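Local coordinates for hypothetical protein PA3352 (PDB 2FUP), which is a putative FlgN-family flagella synthesis protein, probably acting, as its relatives do, as an export chaperone for flagellar hook-associated proteins, at residues P3-I16 / R85-L98. Sequence-based numbering, arbitrary orientation.
Sequences PDSPTLLDLFAEDI and RADGAELLARGDEL
S5 O is gripped twice, by R85 NH2 at 2.9 Å through a bent, weak hydrogen bond (123° at the hydrogen) and by a water that also donates to D87 OD2 and accepts from L9 N. The bend is consistent with R85 being engaged side-on by D87, NE to OD1 (2.8 Å) and NH2 to OD2, both carboxylate oxygens lying close to the guanidinium plane. That bidentate salt bridge fixes the rotation of the planar group, leaving P3 O over one face and a second water, shared by R85 NH1 and S5 N, in plane at its edge. The loop before helix 7-34 is thereby tied to the turn that opens helix 88-114, and from there the two helices run side by side as neighbours in an elongated helical bundle, parallel in sense, with short-segment axes 9.5 Å apart and inclined by 29°. Along this seam the methyl L91 CD2 fits among L8, L9 and F12, lying 3.8 Å from L9 CB. F12, its ring swung to the backbone-N side (chi1 -83°), sets CE1 3.5 Å from G95 CA, with G95 N and L91 O over one face, toward the rim; L98 CD2 meets the ring at its edge, while helices 39-68 and 75-82 also touch F12. Further along, I16 CD1 reaches the edge of the R94 guanidinium, 3.6 Å from R94 CD. Two kinks in the R94 chain place its guanidinium between E90, bridged through NH1, and E97, whose single oxygen OE1 takes both NE and NH2 (NH2 at 2.9 Å), a charged network bordering the apolar I16.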
ATOM      1  N   PRO A   3       2.462 -24.339 -10.345  1.00 40.29           N
ATOM      2  CA  PRO A   3       1.910 -23.296  -9.437  1.00 37.74           C
ATOM      3  C   PRO A   3       1.138 -22.213 -10.180  1.00 31.55           C
ATOM      4  O   PRO A   3       1.731 -21.568 -11.058  1.00 33.49           O
ATOM      5  CB  PRO A   3       3.157 -22.699  -8.778  1.00 38.86           C
ATOM      6  CG  PRO A   3       4.160 -23.839  -8.787  1.00 43.09           C
ATOM      7  CD  PRO A   3       3.904 -24.568 -10.109  1.00 40.58           C
ATOM      8  N   ASP A   4      -0.180 -22.090  -9.894  1.00 25.70           N
ATOM      9  CA  ASP A   4      -0.996 -21.010 -10.462  1.00 26.17           C
ATOM     10  C   ASP A   4      -2.108 -20.490  -9.531  1.00 24.18           C
ATOM     11  O   ASP A   4      -3.153 -20.056  -9.994  1.00 26.49           O
ATOM     12  CB  ASP A   4      -1.599 -21.381 -11.801  1.00 28.71           C
ATOM     13  CG  ASP A   4      -2.567 -22.515 -11.699  1.00 31.99           C
ATOM     14  OD1 ASP A   4      -2.686 -23.104 -10.569  1.00 34.45           O
ATOM     15  OD2 ASP A   4      -3.196 -22.821 -12.764  1.00 34.09           O
ATOM     16  N   SER A   5      -1.877 -20.511  -8.226  1.00 20.00           N
ATOM     17  CA  SER A   5      -2.821 -19.904  -7.317  1.00 20.04           C
ATOM     18  C   SER A   5      -2.919 -18.411  -7.500  1.00 16.99           C
ATOM     19  O   SER A   5      -1.894 -17.735  -7.614  1.00 18.43           O
ATOM     20  CB  SER A   5      -2.340 -20.165  -5.892  1.00 22.32           C
ATOM     21  OG  SER A   5      -3.213 -19.474  -5.023  1.00 24.55           O
ATOM     22  N   PRO A   6      -4.157 -17.903  -7.498  1.00 16.64           N
ATOM     23  CA  PRO A   6      -4.359 -16.478  -7.709  1.00 17.39           C
ATOM     24  C   PRO A   6      -4.068 -15.621  -6.497  1.00 19.26           C
ATOM     25  O   PRO A   6      -4.152 -14.372  -6.613  1.00 18.00           O
ATOM     26  CB  PRO A   6      -5.832 -16.423  -8.056  1.00 18.78           C
ATOM     27  CG  PRO A   6      -6.407 -17.599  -7.342  1.00 19.86           C
ATOM     28  CD  PRO A   6      -5.429 -18.630  -7.500  1.00 18.53           C
ATOM     29  N   THR A   7      -3.694 -16.241  -5.365  1.00 16.93           N
ATOM     30  CA  THR A   7      -3.690 -15.422  -4.125  1.00 16.46           C
ATOM     31  C   THR A   7      -2.779 -14.229  -4.126  1.00 17.08           C
ATOM     32  O   THR A   7      -3.156 -13.139  -3.770  1.00 17.98           O
ATOM     33  CB  THR A   7      -3.382 -16.286  -2.934  1.00 19.08           C
ATOM     34  OG1 THR A   7      -4.230 -17.432  -2.966  1.00 21.76           O
ATOM     35  CG2 THR A   7      -3.568 -15.563  -1.632  1.00 18.59           C
ATOM     36  N   LEU A   8      -1.526 -14.404  -4.528  1.00 16.62           N
ATOM     37  CA  LEU A   8      -0.587 -13.308  -4.473  1.00 15.46           C
ATOM     38  C   LEU A   8      -1.006 -12.179  -5.395  1.00 17.05           C
ATOM     39  O   LEU A   8      -0.951 -10.979  -4.999  1.00 17.37           O
ATOM     40  CB  LEU A   8       0.848 -13.722  -4.775  1.00 18.02           C
ATOM     41  CG  LEU A   8       1.946 -12.731  -4.506  1.00 19.26           C
ATOM     42  CD1 LEU A   8       1.971 -12.330  -3.051  1.00 20.54           C
ATOM     43  CD2 LEU A   8       3.310 -13.258  -4.840  1.00 21.53           C
ATOM     44  N   LEU A   9      -1.407 -12.526  -6.612  1.00 17.68           N
ATOM     45  CA  LEU A   9      -1.820 -11.499  -7.526  1.00 17.84           C
ATOM     46  C   LEU A   9      -3.057 -10.776  -7.021  1.00 18.01           C
ATOM     47  O   LEU A   9      -3.165  -9.559  -7.167  1.00 19.71           O
ATOM     48  CB  LEU A   9      -2.024 -12.083  -8.923  1.00 19.51           C
ATOM     49  CG  LEU A   9      -2.332 -11.065 -10.039  1.00 19.80           C
ATOM     50  CD1 LEU A   9      -1.232 -10.047 -10.242  1.00 18.95           C
ATOM     51  CD2 LEU A   9      -2.514 -11.878 -11.361  1.00 19.48           C
ATOM     52  N   ASP A  10      -3.965 -11.484  -6.370  1.00 17.75           N
ATOM     53  CA  ASP A  10      -5.182 -10.858  -5.809  1.00 17.93           C
ATOM     54  C   ASP A  10      -4.784  -9.887  -4.733  1.00 20.38           C
ATOM     55  O   ASP A  10      -5.342  -8.794  -4.637  1.00 18.97           O
ATOM     56  CB  ASP A  10      -6.115 -11.917  -5.259  1.00 19.95           C
ATOM     57  CG  ASP A  10      -7.422 -11.361  -4.841  1.00 26.85           C
ATOM     58  OD1 ASP A  10      -8.164 -10.858  -5.682  1.00 22.67           O
ATOM     59  OD2 ASP A  10      -7.770 -11.532  -3.651  1.00 30.30           O
ATOM     60  N   LEU A  11      -3.808 -10.261  -3.905  1.00 18.31           N
ATOM     61  CA  LEU A  11      -3.368  -9.331  -2.844  1.00 16.90           C
ATOM     62  C   LEU A  11      -2.768  -8.070  -3.408  1.00 18.03           C
ATOM     63  O   LEU A  11      -2.991  -6.972  -2.911  1.00 19.35           O
ATOM     64  CB  LEU A  11      -2.364 -10.040  -1.940  1.00 17.83           C
ATOM     65  CG  LEU A  11      -2.938 -11.145  -1.067  1.00 19.67           C
ATOM     66  CD1 LEU A  11      -1.863 -12.035  -0.505  1.00 19.20           C
ATOM     67  CD2 LEU A  11      -3.760 -10.616   0.041  1.00 19.36           C
ATOM     68  N   PHE A  12      -1.977  -8.198  -4.452  1.00 17.42           N
ATOM     69  CA  PHE A  12      -1.449  -7.014  -5.090  1.00 17.67           C
ATOM     70  C   PHE A  12      -2.572  -6.178  -5.672  1.00 20.46           C
ATOM     71  O   PHE A  12      -2.530  -4.953  -5.544  1.00 19.37           O
ATOM     72  CB  PHE A  12      -0.466  -7.365  -6.211  1.00 19.61           C
ATOM     73  CG  PHE A  12       0.920  -7.646  -5.735  1.00 19.59           C
ATOM     74  CD1 PHE A  12       1.686  -6.699  -5.083  1.00 18.49           C
ATOM     75  CD2 PHE A  12       1.516  -8.878  -5.954  1.00 20.88           C
ATOM     76  CE1 PHE A  12       2.955  -6.967  -4.642  1.00 19.91           C
ATOM     77  CE2 PHE A  12       2.834  -9.154  -5.485  1.00 24.92           C
ATOM     78  CZ  PHE A  12       3.560  -8.174  -4.832  1.00 22.87           C
ATOM     79  N   ALA A  13      -3.521  -6.800  -6.363  1.00 19.39           N
ATOM     80  CA  ALA A  13      -4.639  -6.043  -6.974  1.00 20.57           C
ATOM     81  C   ALA A  13      -5.415  -5.302  -5.891  1.00 19.72           C
ATOM     82  O   ALA A  13      -5.743  -4.135  -6.038  1.00 20.37           O
ATOM     83  CB  ALA A  13      -5.580  -6.992  -7.755  1.00 24.62           C
ATOM     84  N   GLU A  14      -5.736  -5.979  -4.813  1.00 18.62           N
ATOM     85  CA  GLU A  14      -6.453  -5.332  -3.724  1.00 19.42           C
ATOM     86  C   GLU A  14      -5.668  -4.163  -3.149  1.00 20.16           C
ATOM     87  O   GLU A  14      -6.205  -3.078  -2.930  1.00 19.12           O
ATOM     88  CB  GLU A  14      -6.705  -6.322  -2.588  1.00 22.86           C
ATOM     89  CG  GLU A  14      -7.704  -7.400  -2.911  1.00 25.04           C
ATOM     90  CD  GLU A  14      -7.981  -8.394  -1.772  1.00 34.34           C
ATOM     91  OE1 GLU A  14      -7.486  -8.147  -0.621  1.00 38.81           O
ATOM     92  OE2 GLU A  14      -8.718  -9.403  -2.048  1.00 42.13           O
ATOM     93  N   ASP A  15      -4.368  -4.350  -2.973  1.00 18.07           N
ATOM     94  CA  ASP A  15      -3.569  -3.298  -2.354  0.50 17.27           C
ATOM     95  C   ASP A  15      -3.359  -2.106  -3.265  1.00 18.28           C
ATOM     96  O   ASP A  15      -3.294  -0.971  -2.781  1.00 19.40           O
ATOM     97  CB  ASP A  15      -2.254  -3.853  -1.775  0.50 17.40           C
ATOM     98  CG  ASP A  15      -2.467  -4.515  -0.442  0.50 20.71           C
ATOM     99  OD1 ASP A  15      -1.498  -4.835   0.273  0.50 24.18           O
ATOM    100  OD2 ASP A  15      -3.605  -4.527  -0.056  0.50 16.81           O
ATOM    101  N   ILE A  16      -3.255  -2.312  -4.574  1.00 17.64           N
ATOM    102  CA  ILE A  16      -3.201  -1.173  -5.539  1.00 19.48           C
ATOM    103  C   ILE A  16      -4.493  -0.317  -5.392  1.00 18.56           C
ATOM    104  O   ILE A  16      -4.454   0.906  -5.345  1.00 19.78           O
ATOM    105  CB  ILE A  16      -2.928  -1.645  -6.958  1.00 19.85           C
ATOM    106  CG1 ILE A  16      -1.451  -2.047  -7.089  1.00 20.98           C
ATOM    107  CG2 ILE A  16      -3.249  -0.546  -7.939  1.00 22.16           C
ATOM    108  CD1 ILE A  16      -1.188  -2.981  -8.209  1.00 22.09           C
ATOM    109  N   ARG A  85       5.886 -18.741 -13.526  1.00 20.52           N
ATOM    110  CA  ARG A  85       4.433 -18.622 -13.421  1.00 18.60           C
ATOM    111  C   ARG A  85       3.878 -17.846 -14.603  1.00 18.03           C
ATOM    112  O   ARG A  85       4.449 -16.835 -15.036  1.00 18.74           O
ATOM    113  CB  ARG A  85       4.050 -17.832 -12.163  1.00 19.95           C
ATOM    114  CG  ARG A  85       4.491 -18.448 -10.852  1.00 22.28           C
ATOM    115  CD  ARG A  85       4.091 -17.572  -9.680  1.00 23.36           C
ATOM    116  NE  ARG A  85       2.633 -17.430  -9.631  1.00 18.47           N
ATOM    117  CZ  ARG A  85       1.783 -18.205  -8.982  1.00 19.01           C
ATOM    118  NH1 ARG A  85       2.197 -19.196  -8.197  1.00 21.37           N
ATOM    119  NH2 ARG A  85       0.499 -17.981  -9.149  1.00 19.89           N
ATOM    120  N   ALA A  86       2.734 -18.324 -15.108  1.00 18.11           N
ATOM    121  CA  ALA A  86       2.044 -17.636 -16.174  1.00 19.10           C
ATOM    122  C   ALA A  86       1.656 -16.229 -15.760  1.00 20.07           C
ATOM    123  O   ALA A  86       1.653 -15.356 -16.622  1.00 20.57           O
ATOM    124  CB  ALA A  86       0.796 -18.433 -16.598  1.00 20.08           C
ATOM    125  N   ASP A  87       1.398 -16.003 -14.470  1.00 17.40           N
ATOM    126  CA  ASP A  87       0.980 -14.717 -13.996  1.00 18.17           C
ATOM    127  C   ASP A  87       2.197 -13.879 -13.564  1.00 19.99           C
ATOM    128  O   ASP A  87       2.046 -12.804 -13.004  1.00 18.13           O
ATOM    129  CB  ASP A  87      -0.059 -14.764 -12.867  1.00 16.98           C
ATOM    130  CG  ASP A  87       0.493 -15.277 -11.540  1.00 18.39           C
ATOM    131  OD1 ASP A  87       1.708 -15.509 -11.466  1.00 18.17           O
ATOM    132  OD2 ASP A  87      -0.354 -15.463 -10.574  1.00 18.33           O
ATOM    133  N   GLY A  88       3.410 -14.347 -13.844  1.00 17.99           N
ATOM    134  CA  GLY A  88       4.616 -13.744 -13.274  1.00 17.26           C
ATOM    135  C   GLY A  88       4.858 -12.303 -13.716  1.00 18.34           C
ATOM    136  O   GLY A  88       5.267 -11.455 -12.895  1.00 18.16           O
ATOM    137  N   ALA A  89       4.649 -12.046 -14.996  1.00 19.59           N
ATOM    138  CA  ALA A  89       4.905 -10.674 -15.466  1.00 17.95           C
ATOM    139  C   ALA A  89       3.921  -9.708 -14.818  1.00 19.94           C
ATOM    140  O   ALA A  89       4.278  -8.575 -14.442  1.00 20.53           O
ATOM    141  CB  ALA A  89       4.810 -10.597 -16.971  1.00 20.53           C
ATOM    142  N   GLU A  90       2.669 -10.147 -14.641  1.00 18.78           N
ATOM    143  CA  GLU A  90       1.708  -9.327 -13.970  1.00 18.66           C
ATOM    144  C   GLU A  90       2.091  -9.159 -12.514  1.00 18.66           C
ATOM    145  O   GLU A  90       1.892  -8.056 -11.965  1.00 20.33           O
ATOM    146  CB  GLU A  90       0.304  -9.965 -14.014  1.00 21.71           C
ATOM    147  CG  GLU A  90      -0.423  -9.653 -15.221  1.00 32.01           C
ATOM    148  CD  GLU A  90      -0.821  -8.218 -15.229  1.00 36.49           C
ATOM    149  OE1 GLU A  90      -1.233  -7.643 -14.192  1.00 44.34           O
ATOM    150  OE2 GLU A  90      -0.688  -7.670 -16.263  1.00 34.16           O
ATOM    151  N   LEU A  91       2.532 -10.216 -11.801  1.00 18.01           N
ATOM    152  CA  LEU A  91       3.005 -10.041 -10.428  1.00 17.68           C
ATOM    153  C   LEU A  91       4.034  -8.917 -10.312  1.00 17.32           C
ATOM    154  O   LEU A  91       3.979  -8.084  -9.402  1.00 19.00           O
ATOM    155  CB  LEU A  91       3.570 -11.343  -9.832  1.00 18.13           C
ATOM    156  CG  LEU A  91       2.639 -12.508  -9.523  1.00 18.20           C
ATOM    157  CD1 LEU A  91       3.348 -13.747  -9.183  1.00 18.41           C
ATOM    158  CD2 LEU A  91       1.727 -12.104  -8.385  1.00 19.69           C
ATOM    159  N   LEU A  92       5.035  -9.009 -11.173  1.00 18.11           N
ATOM    160  CA  LEU A  92       6.136  -8.027 -11.125  1.00 18.19           C
ATOM    161  C   LEU A  92       5.610  -6.604 -11.429  1.00 18.94           C
ATOM    162  O   LEU A  92       5.968  -5.648 -10.719  1.00 20.18           O
ATOM    163  CB  LEU A  92       7.303  -8.437 -12.038  1.00 17.21           C
ATOM    164  CG  LEU A  92       8.135  -9.556 -11.431  1.00 18.05           C
ATOM    165  CD1 LEU A  92       8.972 -10.015 -12.612  1.00 24.52           C
ATOM    166  CD2 LEU A  92       8.974  -9.115 -10.281  1.00 19.32           C
ATOM    167  N   ALA A  93       4.791  -6.433 -12.458  1.00 18.59           N
ATOM    168  CA  ALA A  93       4.267  -5.153 -12.840  1.00 18.15           C
ATOM    169  C   ALA A  93       3.440  -4.565 -11.684  1.00 17.68           C
ATOM    170  O   ALA A  93       3.508  -3.367 -11.347  1.00 18.60           O
ATOM    171  CB  ALA A  93       3.412  -5.286 -14.052  1.00 18.93           C
ATOM    172  N   ARG A  94       2.572  -5.395 -11.091  1.00 17.43           N
ATOM    173  CA  ARG A  94       1.745  -4.915  -9.971  1.00 18.35           C
ATOM    174  C   ARG A  94       2.592  -4.617  -8.732  1.00 17.49           C
ATOM    175  O   ARG A  94       2.330  -3.650  -8.038  1.00 19.75           O
ATOM    176  CB  ARG A  94       0.608  -5.928  -9.674  1.00 20.78           C
ATOM    177  CG  ARG A  94      -0.316  -6.166 -10.830  1.00 21.39           C
ATOM    178  CD  ARG A  94      -1.224  -5.003 -11.228  1.00 24.34           C
ATOM    179  NE  ARG A  94      -0.547  -3.917 -11.856  1.00 25.72           N
ATOM    180  CZ  ARG A  94      -0.213  -3.772 -13.143  1.00 37.47           C
ATOM    181  NH1 ARG A  94      -0.378  -4.709 -14.044  1.00 34.02           N
ATOM    182  NH2 ARG A  94       0.379  -2.654 -13.501  1.00 34.00           N
ATOM    183  N   GLY A  95       3.578  -5.454  -8.428  1.00 17.64           N
ATOM    184  CA  GLY A  95       4.433  -5.169  -7.307  1.00 17.96           C
ATOM    185  C   GLY A  95       5.097  -3.821  -7.487  1.00 17.29           C
ATOM    186  O   GLY A  95       5.256  -3.044  -6.553  1.00 18.60           O
ATOM    187  N   ASP A  96       5.582  -3.506  -8.698  1.00 16.82           N
ATOM    188  CA  ASP A  96       6.290  -2.253  -8.938  1.00 17.11           C
ATOM    189  C   ASP A  96       5.331  -1.046  -8.860  1.00 18.58           C
ATOM    190  O   ASP A  96       5.698   0.019  -8.397  1.00 21.07           O
ATOM    191  CB  ASP A  96       6.956  -2.279 -10.328  1.00 17.77           C
ATOM    192  CG  ASP A  96       8.067  -3.292 -10.441  1.00 20.07           C
ATOM    193  OD1 ASP A  96       8.674  -3.669  -9.383  1.00 19.79           O
ATOM    194  OD2 ASP A  96       8.407  -3.685 -11.591  1.00 18.93           O
ATOM    195  N   GLU A  97       4.118  -1.232  -9.367  1.00 16.44           N
ATOM    196  CA  GLU A  97       3.117  -0.183  -9.248  1.00 17.52           C
ATOM    197  C   GLU A  97       2.758   0.093  -7.796  1.00 17.61           C
ATOM    198  O   GLU A  97       2.580   1.230  -7.384  1.00 18.60           O
ATOM    199  CB  GLU A  97       1.856  -0.531 -10.010  1.00 19.31           C
ATOM    200  CG  GLU A  97       0.769   0.526 -10.011  1.00 27.04           C
ATOM    201  CD  GLU A  97      -0.452   0.142 -10.837  1.00 28.53           C
ATOM    202  OE1 GLU A  97      -0.574  -1.064 -11.289  1.00 25.70           O
ATOM    203  OE2 GLU A  97      -1.275   1.096 -10.994  1.00 33.42           O
ATOM    204  N   LEU A  98       2.545  -0.965  -7.026  1.00 17.01           N
ATOM    205  CA  LEU A  98       2.306  -0.787  -5.598  1.00 17.15           C
ATOM    206  C   LEU A  98       3.428  -0.083  -4.915  1.00 17.24           C
ATOM    207  O   LEU A  98       3.204   0.817  -4.110  1.00 18.23           O
ATOM    208  CB  LEU A  98       2.023  -2.140  -4.937  1.00 18.64           C
ATOM    209  CG  LEU A  98       1.658  -2.072  -3.451  1.00 19.25           C
ATOM    210  CD1 LEU A  98       0.379  -1.252  -3.188  1.00 18.09           C
ATOM    211  CD2 LEU A  98       1.555  -3.449  -2.811  1.00 19.80           C
TER
HETATM  212  O   HOH W   1      -0.762 -15.068  -7.838  1.00 11.42           O
HETATM  213  O   HOH W   2       0.732 -21.151  -6.640  1.00 20.37           O